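Local coordinates for BH0236 protein (Bacillus halodurans, PDB 5T7A) that probably binds beta-1,3-glucan through its family 56 carbohydrate-binding module and so assists hydrolysis of that polysaccharide, at residues Y98-E103 with E112-S117. Sequence-based numbering, arbitrary orientation.
Sequences YSFTYE and EWFTYS
Two strands of a beta hairpin, 95-103 and 108-117, meet here at the antiparallel hydrogen-bonded pair Tyr98-Phe114. Tyr98 N donates to Phe114 O at 2.9 Å, and Phe114 N returns a straighter bond to Tyr98 O at 2.8 Å. Both side chains leave on the same face of the sheet. With CG lodged between the backbone N and the carbonyl carbon (chi1 58°), the Tyr98 ring leans across to the second strand and lies under Phe114 CB, a CH-pi contact 3.7 Å from the ring centroid and 19° off its normal. The two rings meet obliquely, their planes 39° apart, and Phe114 CD2 also lies 4.2 Å from Phe100 CE2. Tyr116 CB sits at the edge of the Tyr98 ring. Tyr98 OH donates a hydrogen bond to a water (2.7 Å), which in turn donates to Thr115 O, linking the phenol to the backbone of the second strand. On the opposite face of the sheet, the indole of Trp113 folds back over Ser99, whose CB lies 4.2 Å above the centroid of the six-membered ring; Tyr98 N approaches the edge of the same indole. Lys65 makes a cation-pi contact with Trp113, which also touches His63 of strand 60-66, the other neighbour of strand 95-103. On the inner side, Tyr98, Phe100 and Tyr116 pack against strands 35-40 and 46-53 through residues such as Ile39, Ile49 and Val47, joining the hairpin to the hydrophobic core of this all-beta module.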
# COMPACT_ATOMS: atom_id res chain seq x y z
N TYR A 98 -4.97 -3.59 3.37
CA TYR A 98 -4.70 -2.61 2.34
C TYR A 98 -4.80 -3.27 0.99
O TYR A 98 -4.50 -4.45 0.81
CB TYR A 98 -3.33 -1.96 2.51
CG TYR A 98 -2.16 -2.90 2.52
CD1 TYR A 98 -1.81 -3.60 3.68
CD2 TYR A 98 -1.34 -3.06 1.42
CE1 TYR A 98 -0.76 -4.46 3.71
CE2 TYR A 98 -0.29 -3.89 1.42
CZ TYR A 98 0.04 -4.60 2.54
OH TYR A 98 1.12 -5.45 2.52
N SER A 99 -5.34 -2.49 0.04
CA SER A 99 -5.45 -2.93 -1.36
C SER A 99 -5.14 -1.76 -2.24
O SER A 99 -5.04 -0.62 -1.72
CB SER A 99 -6.82 -3.45 -1.66
OG SER A 99 -7.80 -2.46 -1.35
N PHE A 100 -4.93 -2.01 -3.52
CA PHE A 100 -4.56 -0.96 -4.44
C PHE A 100 -5.43 -0.89 -5.66
O PHE A 100 -5.89 -1.94 -6.15
CB PHE A 100 -3.10 -1.14 -4.92
CG PHE A 100 -2.11 -1.27 -3.77
CD1 PHE A 100 -1.54 -0.16 -3.21
CD2 PHE A 100 -1.79 -2.54 -3.27
CE1 PHE A 100 -0.61 -0.30 -2.15
CE2 PHE A 100 -0.92 -2.66 -2.26
CZ PHE A 100 -0.32 -1.56 -1.66
N THR A 101 -5.54 0.32 -6.20
CA THR A 101 -6.07 0.48 -7.55
C THR A 101 -4.95 1.19 -8.31
O THR A 101 -4.59 2.31 -7.93
CB THR A 101 -7.40 1.26 -7.55
OG1 THR A 101 -8.41 0.51 -6.86
CG2 THR A 101 -7.86 1.52 -8.98
N TYR A 102 -4.45 0.56 -9.37
CA TYR A 102 -3.34 1.08 -10.12
C TYR A 102 -3.63 1.18 -11.58
O TYR A 102 -4.29 0.36 -12.16
CB TYR A 102 -2.09 0.21 -9.93
CG TYR A 102 -2.19 -1.19 -10.34
CD1 TYR A 102 -2.73 -2.16 -9.52
CD2 TYR A 102 -1.64 -1.60 -11.58
CE1 TYR A 102 -2.78 -3.49 -9.95
CE2 TYR A 102 -1.68 -2.91 -11.99
CZ TYR A 102 -2.22 -3.88 -11.17
OH TYR A 102 -2.28 -5.18 -11.56
N GLU A 103 -3.11 2.23 -12.17
CA GLU A 103 -3.28 2.42 -13.62
C GLU A 103 -2.12 1.65 -14.32
O GLU A 103 -0.97 1.57 -13.82
CB GLU A 103 -3.19 3.88 -13.90
CG GLU A 103 -3.51 4.28 -15.34
CD GLU A 103 -2.31 4.30 -16.24
OE1 GLU A 103 -1.14 4.22 -15.81
OE2 GLU A 103 -2.57 4.41 -17.48
N GLU A 112 -6.59 -7.57 -4.47
CA GLU A 112 -7.12 -8.12 -3.27
C GLU A 112 -6.66 -7.32 -2.08
O GLU A 112 -5.80 -6.48 -2.20
CB GLU A 112 -6.63 -9.59 -3.13
CG GLU A 112 -5.17 -9.68 -2.75
CD GLU A 112 -4.55 -11.00 -3.09
OE1 GLU A 112 -4.28 -11.22 -4.28
OE2 GLU A 112 -4.34 -11.78 -2.12
N TRP A 113 -7.23 -7.62 -0.90
CA TRP A 113 -6.82 -7.06 0.34
C TRP A 113 -5.69 -7.86 0.92
O TRP A 113 -5.80 -9.08 1.13
CB TRP A 113 -7.97 -7.06 1.34
CG TRP A 113 -9.02 -6.09 1.02
CD1 TRP A 113 -10.21 -6.33 0.34
CD2 TRP A 113 -9.04 -4.72 1.40
NE1 TRP A 113 -10.93 -5.16 0.23
CE2 TRP A 113 -10.24 -4.16 0.89
CE3 TRP A 113 -8.16 -3.91 2.11
CZ2 TRP A 113 -10.57 -2.83 1.11
CZ3 TRP A 113 -8.49 -2.61 2.31
CH2 TRP A 113 -9.68 -2.09 1.82
N PHE A 114 -4.58 -7.18 1.22
CA PHE A 114 -3.46 -7.71 1.95
C PHE A 114 -3.58 -7.35 3.42
O PHE A 114 -4.33 -6.44 3.77
CB PHE A 114 -2.13 -7.14 1.39
CG PHE A 114 -1.97 -7.43 -0.07
CD1 PHE A 114 -1.57 -8.69 -0.51
CD2 PHE A 114 -2.19 -6.44 -0.99
CE1 PHE A 114 -1.47 -8.97 -1.87
CE2 PHE A 114 -2.06 -6.69 -2.35
CZ PHE A 114 -1.66 -7.94 -2.78
N THR A 115 -2.85 -8.08 4.27
CA THR A 115 -2.91 -7.84 5.74
C THR A 115 -1.52 -7.73 6.32
O THR A 115 -0.60 -8.45 5.85
CB THR A 115 -3.79 -8.91 6.49
OG1 THR A 115 -3.99 -8.48 7.84
CG2 THR A 115 -3.19 -10.21 6.41
N TYR A 116 -1.37 -6.81 7.26
CA TYR A 116 -0.15 -6.59 8.00
C TYR A 116 -0.48 -6.48 9.48
O TYR A 116 -1.39 -5.73 9.85
CB TYR A 116 0.54 -5.29 7.53
CG TYR A 116 1.67 -4.85 8.40
CD1 TYR A 116 2.89 -5.53 8.32
CD2 TYR A 116 1.58 -3.75 9.22
CE1 TYR A 116 3.93 -5.17 9.15
CE2 TYR A 116 2.62 -3.38 10.07
CZ TYR A 116 3.78 -4.09 10.04
OH TYR A 116 4.77 -3.65 10.91
N SER A 117 0.20 -7.20 10.38
CA SER A 117 0.03 -6.96 11.82
C SER A 117 1.26 -6.27 12.37
O SER A 117 2.39 -6.76 12.20
CB SER A 117 -0.26 -8.24 12.64
OG SER A 117 -0.54 -8.02 14.03
O HOH W 1 1.40 -7.38 4.38